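Local coordinates for protein endoglucanase (Ganoderma lucidum, PDB 5D8Z) that probably hydrolyses internal beta-1,4-glucosidic bonds of cellulose and related glucans, as an endoglucanase of glycoside hydrolase family 5, at residues A[128-132]-A[168-174]; A[140-145]-A[180-185]; A[62-66]-A[321-325]. All coordinates share one frame; numbering follows the deposited sequence.

Contact 1. Residues A[128-132]-A[168-174]; sequences EIIGQ and VPDINLW
Q132, the last residue of a type II beta turn that starts at I129, faces the chain from V168 to D170 and the first turn of the helix beginning at I171, with the backbones nearest at I129 and V168, their CA atoms 7.7 Å apart. G131 takes the third position of the turn with positive phi, a conformation that suits glycine.

The contact is a worked example of how one amide side chain can serve a helix start. The Q132 chain runs extended beyond CG, which carries its carboxamide over to the helix N-terminus. There OE1 accepts a hydrogen bond from D170 N at 3.2 Å, with an N-H...O angle of 158°. The donor stands above the carbonyl plane, 37° out of it, and so misses the lone pairs. The same oxygen rests against the proline ring, 3.3 Å from P169 CD, where the two side chains run alongside each other with opposite sense. The V168 side chain lies across the glutamine and offers CG1 to the amide, while L173 brings CB to 3.4 Å from Q132 NE2. A small apolar touch flanks this polar centre: the end of I129, CD1, meets the proline ring at P169 CD, 3.9 Å away.

D170 is the N-cap of helix 171-187. W174 turns its indole nitrogen elsewhere, to the carbonyl of P198.

V168 lies in the loop that follows barrel strand 157-160 and also holds E164 of the glycan pocket, but its side chain is about 13 Å from a bound glucose. The chemistry gives D170 two separate roles at the helix start: its backbone N-H goes to Q132 OE1 just ahead of the helix, and its own OD1 accepts from L173 N inside the first turn.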
loop_
_atom_site.group_PDB
_atom_site.type_symbol
_atom_site.label_atom_id
_atom_site.label_comp_id
_atom_site.label_asym_id
_atom_site.label_seq_id
_atom_site.Cartn_x
_atom_site.Cartn_y
_atom_site.Cartn_z
ATOM N N GLU A 128 -15.864 -6.691 -11.800
ATOM C CA GLU A 128 -16.968 -5.780 -11.550
ATOM C C GLU A 128 -16.558 -4.747 -10.497
ATOM O O GLU A 128 -15.797 -5.078 -9.612
ATOM C CB GLU A 128 -18.129 -6.645 -11.060
ATOM C CG GLU A 128 -19.505 -6.194 -11.512
ATOM C CD GLU A 128 -19.790 -6.431 -12.984
ATOM O OE1 GLU A 128 -20.128 -7.578 -13.385
ATOM O OE2 GLU A 128 -19.714 -5.441 -13.734
ATOM N N ILE A 129 -17.073 -3.521 -10.556
ATOM C CA ILE A 129 -16.580 -2.421 -9.679
ATOM C C ILE A 129 -17.435 -2.084 -8.454
ATOM O O ILE A 129 -18.634 -1.811 -8.551
ATOM C CB ILE A 129 -16.442 -1.096 -10.444
ATOM C CG1 ILE A 129 -15.521 -1.234 -11.656
ATOM C CG2 ILE A 129 -15.951 0.029 -9.527
ATOM C CD1 ILE A 129 -15.696 -0.107 -12.648
ATOM N N ILE A 130 -16.790 -2.019 -7.297
ATOM C CA ILE A 130 -17.512 -1.829 -6.053
ATOM C C ILE A 130 -18.302 -0.558 -6.148
ATOM O O ILE A 130 -17.767 0.438 -6.516
ATOM C CB ILE A 130 -16.552 -1.638 -4.876
ATOM C CG1 ILE A 130 -15.748 -2.920 -4.621
ATOM C CG2 ILE A 130 -17.314 -1.210 -3.619
ATOM C CD1 ILE A 130 -14.396 -2.642 -4.031
ATOM N N GLY A 131 -19.571 -0.585 -5.801
ATOM C CA GLY A 131 -20.358 0.629 -5.739
ATOM C C GLY A 131 -20.922 1.041 -7.084
ATOM O O GLY A 131 -21.838 1.866 -7.106
ATOM N N GLN A 132 -20.417 0.429 -8.171
ATOM C CA GLN A 132 -20.665 0.853 -9.526
ATOM C C GLN A 132 -20.688 -0.339 -10.480
ATOM O O GLN A 132 -19.849 -0.435 -11.388
ATOM C CB GLN A 132 -19.551 1.794 -9.978
ATOM C CG GLN A 132 -19.570 3.162 -9.298
ATOM C CD GLN A 132 -18.321 4.002 -9.577
ATOM O OE1 GLN A 132 -17.900 4.208 -10.722
ATOM N NE2 GLN A 132 -17.729 4.493 -8.505
ATOM N N VAL A 168 -12.243 3.897 -13.163
ATOM C CA VAL A 168 -13.514 4.031 -12.469
ATOM C C VAL A 168 -14.320 5.143 -13.100
ATOM O O VAL A 168 -13.816 6.248 -13.267
ATOM C CB VAL A 168 -13.272 4.433 -11.004
ATOM C CG1 VAL A 168 -14.576 4.701 -10.251
ATOM C CG2 VAL A 168 -12.444 3.356 -10.324
ATOM N N PRO A 169 -15.582 4.886 -13.445
ATOM C CA PRO A 169 -16.294 5.970 -14.156
ATOM C C PRO A 169 -16.761 7.179 -13.312
ATOM O O PRO A 169 -16.785 8.262 -13.847
ATOM C CB PRO A 169 -17.469 5.259 -14.818
ATOM C CG PRO A 169 -17.621 3.983 -14.077
ATOM C CD PRO A 169 -16.285 3.599 -13.527
ATOM N N ASP A 170 -17.116 7.023 -12.035
ATOM C CA ASP A 170 -17.537 8.172 -11.231
ATOM C C ASP A 170 -16.824 8.218 -9.891
ATOM O O ASP A 170 -17.168 7.490 -8.955
ATOM C CB ASP A 170 -19.046 8.189 -10.995
ATOM C CG ASP A 170 -19.485 9.310 -10.032
ATOM O OD1 ASP A 170 -19.030 9.331 -8.870
ATOM O OD2 ASP A 170 -20.293 10.175 -10.422
ATOM N N ILE A 171 -15.882 9.135 -9.785
ATOM C CA ILE A 171 -15.071 9.238 -8.608
ATOM C C ILE A 171 -15.807 9.614 -7.317
ATOM O O ILE A 171 -15.387 9.236 -6.217
ATOM C CB ILE A 171 -13.955 10.250 -8.847
ATOM C CG1 ILE A 171 -12.905 10.131 -7.748
ATOM C CG2 ILE A 171 -14.523 11.660 -8.914
ATOM C CD1 ILE A 171 -12.164 8.819 -7.781
ATOM N N ASN A 172 -16.884 10.366 -7.417
ATOM C CA ASN A 172 -17.620 10.714 -6.205
ATOM C C ASN A 172 -18.367 9.557 -5.603
ATOM O O ASN A 172 -18.562 9.539 -4.404
ATOM C CB ASN A 172 -18.589 11.869 -6.457
ATOM C CG ASN A 172 -17.857 13.164 -6.770
ATOM O OD1 ASN A 172 -17.144 13.725 -5.897
ATOM N ND2 ASN A 172 -18.009 13.649 -8.021
ATOM N N LEU A 173 -18.809 8.617 -6.441
ATOM C CA LEU A 173 -19.410 7.382 -5.965
ATOM C C LEU A 173 -18.340 6.537 -5.313
ATOM O O LEU A 173 -18.586 5.924 -4.274
ATOM C CB LEU A 173 -20.062 6.605 -7.098
ATOM C CG LEU A 173 -21.342 7.263 -7.609
ATOM C CD1 LEU A 173 -21.815 6.590 -8.892
ATOM C CD2 LEU A 173 -22.433 7.238 -6.552
ATOM N N TRP A 174 -17.155 6.519 -5.910
ATOM C CA TRP A 174 -16.018 5.870 -5.272
ATOM C C TRP A 174 -15.657 6.483 -3.906
ATOM O O TRP A 174 -15.438 5.777 -2.931
ATOM C CB TRP A 174 -14.780 5.891 -6.181
ATOM C CG TRP A 174 -13.567 5.377 -5.479
ATOM C CD1 TRP A 174 -12.425 6.065 -5.208
ATOM C CD2 TRP A 174 -13.389 4.080 -4.911
ATOM N NE1 TRP A 174 -11.530 5.271 -4.524
ATOM C CE2 TRP A 174 -12.107 4.049 -4.316
ATOM C CE3 TRP A 174 -14.183 2.940 -4.840
ATOM C CZ2 TRP A 174 -11.609 2.924 -3.674
ATOM C CZ3 TRP A 174 -13.679 1.822 -4.170
ATOM C CH2 TRP A 174 -12.407 1.825 -3.614
#

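Contact 2. Residues A[140-145]-A[180-185]; sequences FAALWS and AAVTAI
The indole of W144 has I185 CD1 over one face, 3.7 Å above the plane and offset toward the rim, the two side chains running alongside each other with the same sense. At the edge of the same indole, in its plane, is F140 CZ; in return W144 CD1 sits 3.6 Å above one face of the phenyl ring, also toward the rim. A181 brings its methyl obliquely to both aromatics, CB being 3.6 Å from W144 CD1 and a little farther from F140 CE2. The phenyl reaches this place because its CG is anti to the backbone N (chi1 -177°).

Away from the rings the pair illustrates how alanines bring helices together. A141 CB lies 4.2 Å from A184 CB, and A180 packs beside it. The A184 methyl rests on the neighbouring backbone near A141 O and S145 N, atoms already joined by a hydrogen bond within their own helix. With such short side chains between them the segment axes approach to 7.8 Å, running in roughly the same direction at a crossing angle of -32°.

These are successive outer helices of the beta/alpha barrel, 137-149 and 171-187, on either side of strand 157-160 in the chain. Both W144 and I185 press on F159 of that strand, I185 also reaches I195 of strand 194-198, and L143 packs on helix 81-85.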
loop_
_atom_site.group_PDB
_atom_site.type_symbol
_atom_site.label_atom_id
_atom_site.label_comp_id
_atom_site.label_asym_id
_atom_site.label_seq_id
_atom_site.Cartn_x
_atom_site.Cartn_y
_atom_site.Cartn_z
ATOM N N PHE A 140 -18.800 -4.277 0.805
ATOM C CA PHE A 140 -17.438 -3.827 1.030
ATOM C C PHE A 140 -17.165 -3.366 2.474
ATOM O O PHE A 140 -16.133 -3.673 3.075
ATOM C CB PHE A 140 -17.186 -2.678 0.070
ATOM C CG PHE A 140 -15.804 -2.128 0.111
ATOM C CD1 PHE A 140 -14.700 -2.969 0.092
ATOM C CD2 PHE A 140 -15.604 -0.774 0.072
ATOM C CE1 PHE A 140 -13.418 -2.459 0.072
ATOM C CE2 PHE A 140 -14.332 -0.253 0.067
ATOM C CZ PHE A 140 -13.231 -1.095 0.071
ATOM N N ALA A 141 -18.106 -2.597 2.999
ATOM C CA ALA A 141 -18.023 -2.031 4.330
ATOM C C ALA A 141 -17.937 -3.138 5.357
ATOM O O ALA A 141 -17.121 -3.109 6.267
ATOM C CB ALA A 141 -19.250 -1.192 4.567
ATOM N N ALA A 142 -18.791 -4.124 5.186
ATOM C CA ALA A 142 -18.740 -5.331 5.984
ATOM C C ALA A 142 -17.310 -5.864 6.092
ATOM O O ALA A 142 -16.837 -6.178 7.202
ATOM C CB ALA A 142 -19.632 -6.396 5.372
ATOM N N LEU A 143 -16.634 -5.971 4.950
ATOM C CA LEU A 143 -15.288 -6.493 4.932
ATOM C C LEU A 143 -14.402 -5.742 5.885
ATOM O O LEU A 143 -13.717 -6.321 6.744
ATOM C CB LEU A 143 -14.684 -6.408 3.542
ATOM C CG LEU A 143 -13.231 -6.891 3.514
ATOM C CD1 LEU A 143 -13.173 -8.375 3.864
ATOM C CD2 LEU A 143 -12.584 -6.606 2.160
ATOM N N TRP A 144 -14.414 -4.439 5.729
ATOM C CA TRP A 144 -13.591 -3.620 6.582
ATOM C C TRP A 144 -14.013 -3.619 8.048
ATOM O O TRP A 144 -13.180 -3.460 8.908
ATOM C CB TRP A 144 -13.530 -2.213 6.033
ATOM C CG TRP A 144 -12.595 -2.147 4.954
ATOM C CD1 TRP A 144 -12.871 -1.982 3.637
ATOM C CD2 TRP A 144 -11.181 -2.290 5.067
ATOM N NE1 TRP A 144 -11.700 -1.970 2.915
ATOM C CE2 TRP A 144 -10.646 -2.180 3.777
ATOM C CE3 TRP A 144 -10.307 -2.479 6.146
ATOM C CZ2 TRP A 144 -9.282 -2.241 3.537
ATOM C CZ3 TRP A 144 -8.967 -2.555 5.901
ATOM C CH2 TRP A 144 -8.464 -2.434 4.611
ATOM N N SER A 145 -15.283 -3.810 8.346
ATOM C CA SER A 145 -15.665 -3.900 9.728
ATOM C C SER A 145 -14.900 -5.073 10.321
ATOM O O SER A 145 -14.253 -4.938 11.366
ATOM C CB SER A 145 -17.172 -4.106 9.869
ATOM O OG SER A 145 -17.583 -3.994 11.226
ATOM N N ALA A 180 -17.935 4.649 3.220
ATOM C CA ALA A 180 -18.577 3.534 3.849
ATOM C C ALA A 180 -17.563 2.687 4.623
ATOM O O ALA A 180 -17.841 2.245 5.756
ATOM C CB ALA A 180 -19.309 2.705 2.819
ATOM N N ALA A 181 -16.398 2.452 4.020
ATOM C CA ALA A 181 -15.347 1.666 4.702
ATOM C C ALA A 181 -14.850 2.386 5.955
ATOM O O ALA A 181 -14.771 1.795 7.034
ATOM C CB ALA A 181 -14.191 1.404 3.760
ATOM N N VAL A 182 -14.552 3.676 5.815
ATOM C CA VAL A 182 -14.050 4.434 6.943
ATOM C C VAL A 182 -15.006 4.296 8.110
ATOM O O VAL A 182 -14.623 3.885 9.229
ATOM C CB VAL A 182 -13.971 5.923 6.652
ATOM C CG1 VAL A 182 -13.699 6.648 7.957
ATOM C CG2 VAL A 182 -12.931 6.257 5.560
ATOM N N THR A 183 -16.270 4.615 7.848
ATOM C CA THR A 183 -17.275 4.499 8.871
ATOM C C THR A 183 -17.309 3.097 9.450
ATOM O O THR A 183 -17.401 2.922 10.652
ATOM C CB THR A 183 -18.651 4.863 8.317
ATOM O OG1 THR A 183 -18.634 6.222 7.882
ATOM C CG2 THR A 183 -19.716 4.691 9.391
ATOM N N ALA A 184 -17.225 2.078 8.604
ATOM C CA ALA A 184 -17.186 0.725 9.149
ATOM C C ALA A 184 -15.998 0.607 10.081
ATOM O O ALA A 184 -16.127 0.066 11.182
ATOM C CB ALA A 184 -17.121 -0.333 8.056
ATOM N N ILE A 185 -14.854 1.138 9.660
ATOM C CA ILE A 185 -13.596 0.937 10.415
ATOM C C ILE A 185 -13.620 1.595 11.820
ATOM O O ILE A 185 -13.163 0.996 12.810
ATOM C CB ILE A 185 -12.367 1.440 9.620
ATOM C CG1 ILE A 185 -12.082 0.520 8.433
ATOM C CG2 ILE A 185 -11.144 1.483 10.498
ATOM C CD1 ILE A 185 -11.225 1.146 7.346
#

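Contact 3. Residues A[62-66]-A[321-325]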
loop_
_atom_site.group_PDB
_atom_site.type_symbol
_atom_site.label_atom_id
_atom_site.label_comp_id
_atom_site.label_asym_id
_atom_site.label_seq_id
_atom_site.Cartn_x
_atom_site.Cartn_y
_atom_site.Cartn_z
ATOM N N GLN A 62 13.344 -10.945 6.556
ATOM C CA GLN A 62 13.273 -9.748 5.722
ATOM C C GLN A 62 12.908 -8.475 6.517
ATOM O O GLN A 62 13.545 -7.429 6.376
ATOM C CB GLN A 62 12.256 -9.966 4.568
ATOM C CG GLN A 62 12.708 -10.918 3.447
ATOM C CD GLN A 62 11.790 -10.901 2.216
ATOM O OE1 GLN A 62 11.060 -9.930 1.974
ATOM N NE2 GLN A 62 11.841 -11.959 1.417
ATOM N N MET A 63 11.899 -8.586 7.375
ATOM C CA MET A 63 11.429 -7.442 8.152
ATOM C C MET A 63 12.351 -7.182 9.341
ATOM O O MET A 63 12.709 -6.030 9.564
ATOM C CB MET A 63 9.945 -7.593 8.548
ATOM C CG MET A 63 9.028 -7.513 7.332
ATOM S SD MET A 63 7.237 -7.641 7.531
ATOM C CE MET A 63 7.068 -9.077 8.572
ATOM N N LYS A 64 12.776 -8.211 10.079
ATOM C CA LYS A 64 13.817 -7.991 11.116
ATOM C C LYS A 64 14.966 -7.159 10.547
ATOM O O LYS A 64 15.460 -6.225 11.165
ATOM C CB LYS A 64 14.401 -9.305 11.638
ATOM C CG LYS A 64 13.913 -9.757 13.014
ATOM C CD LYS A 64 14.847 -9.297 14.148
ATOM C CE LYS A 64 16.105 -10.146 14.325
ATOM N NZ LYS A 64 15.817 -11.461 14.961
ATOM N N HIS A 65 15.364 -7.497 9.339
ATOM C CA HIS A 65 16.531 -6.900 8.735
ATOM C C HIS A 65 16.212 -5.487 8.315
ATOM O O HIS A 65 16.947 -4.554 8.615
ATOM C CB HIS A 65 16.977 -7.764 7.545
ATOM C CG HIS A 65 17.711 -7.019 6.500
ATOM N ND1 HIS A 65 18.926 -6.412 6.737
ATOM C CD2 HIS A 65 17.392 -6.750 5.213
ATOM C CE1 HIS A 65 19.334 -5.815 5.630
ATOM N NE2 HIS A 65 18.423 -6.009 4.688
ATOM N N PHE A 66 15.099 -5.317 7.616
ATOM C CA PHE A 66 14.763 -4.007 7.113
ATOM C C PHE A 66 14.675 -2.987 8.250
ATOM O O PHE A 66 15.021 -1.826 8.055
ATOM C CB PHE A 66 13.459 -4.060 6.311
ATOM C CG PHE A 66 13.618 -4.538 4.887
ATOM C CD1 PHE A 66 14.541 -3.963 4.031
ATOM C CD2 PHE A 66 12.812 -5.524 4.389
ATOM C CE1 PHE A 66 14.679 -4.398 2.712
ATOM C CE2 PHE A 66 12.921 -5.941 3.077
ATOM C CZ PHE A 66 13.859 -5.391 2.236
ATOM N N GLY A 321 12.889 -5.671 -8.079
ATOM C CA GLY A 321 13.195 -6.439 -6.877
ATOM C C GLY A 321 13.878 -5.659 -5.778
ATOM O O GLY A 321 14.710 -4.791 -6.023
ATOM N N GLU A 322 13.484 -5.975 -4.561
ATOM C CA GLU A 322 14.049 -5.418 -3.345
ATOM C C GLU A 322 14.329 -6.508 -2.303
ATOM O O GLU A 322 14.727 -6.205 -1.183
ATOM C CB GLU A 322 13.095 -4.365 -2.767
ATOM C CG GLU A 322 12.971 -3.137 -3.667
ATOM C CD GLU A 322 12.004 -2.071 -3.158
ATOM O OE1 GLU A 322 11.462 -2.179 -2.026
ATOM O OE2 GLU A 322 11.780 -1.108 -3.917
ATOM N N VAL A 323 14.207 -7.776 -2.687
ATOM C CA VAL A 323 14.415 -8.868 -1.746
ATOM C C VAL A 323 15.901 -8.952 -1.374
ATOM O O VAL A 323 16.756 -9.113 -2.239
ATOM C CB VAL A 323 13.955 -10.233 -2.300
ATOM C CG1 VAL A 323 14.204 -11.326 -1.270
ATOM C CG2 VAL A 323 12.481 -10.196 -2.671
ATOM N N PRO A 324 16.204 -8.852 -0.082
ATOM C CA PRO A 324 17.541 -9.040 0.363
ATOM C C PRO A 324 17.882 -10.519 0.469
ATOM O O PRO A 324 17.001 -11.360 0.383
ATOM C CB PRO A 324 17.499 -8.431 1.770
ATOM C CG PRO A 324 16.154 -8.822 2.264
ATOM C CD PRO A 324 15.275 -8.701 1.054
ATOM N N THR A 325 19.149 -10.806 0.736
ATOM C CA THR A 325 19.686 -12.145 0.781
ATOM C C THR A 325 20.199 -12.469 2.189
ATOM O O THR A 325 20.904 -11.643 2.803
ATOM C CB THR A 325 20.865 -12.219 -0.221
ATOM O OG1 THR A 325 20.465 -11.687 -1.492
ATOM C CG2 THR A 325 21.343 -13.619 -0.399
#
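P324 is held against helix 59-68 by three side chains, and its ring is the densely packed half of this contact. F66 comes in at a slant, with CZ 3.8 Å from P324 CD. H65 runs alongside the ring with opposite sense, bringing CD2 to 3.8 Å from P324 CG. From a third residue, Q62 CG approaches the proline CD at 4.2 Å. The phenyl edge has a polar neighbour too: E322 O lies near the ring plane, 3.6 Å from F66 CZ.

The other half is thinner. V323, partly exposed, offers one methyl, CG1, 3.6 Å from Q62 NE2; this is packing only, since NE2 has its hydrogen bond elsewhere in the structure. Q62 is extended beyond CG (chi2 -169°), which carries its amide past the proline so that OE1 can accept from G312 N. Beyond P324 the chain departs, T325 pointing away from the helix and lying exposed.

The polar atoms of H65 are met from outside the two segments. It bonds through NE2 to D333 and through ND1 to D69, while its ring stacks on W331; two carboxylates would probably favour the protonated form.

Helix 59-68 is an outer helix between barrel strands 24-30 and 74-79, and F66 rests on V27 of the first of them. M63 packs on helix 95-110. The facing loop leaves the last barrel strand, 303-312, to which E322 remains tied through A310, and E322 also touches helix 335-341 before the chain enters the small 325-327/330-332 hairpin.

How the contacts relate
After strand 24-30 comes helix 59-68, whose partner in contact 3 follows only at 321-325, so this contact closes a loop of 254 residues and ties an early outer helix to the loop after the last barrel strand. Nested within it, contacts 1 and 2 cross each other. Contact 1 spans 35 residues and joins the turn after strand 128-129 to the start of helix 171-187; contact 2 spans 34 and joins helix 137-149 to the same helix farther along. The two touch where I130 CG2 packs 4.0 Å from F140 CB. Contact 3 lies on the opposite side of the chain's centre, its nearest atoms about 17 Å from contact 2 and about 24 Å from contact 1.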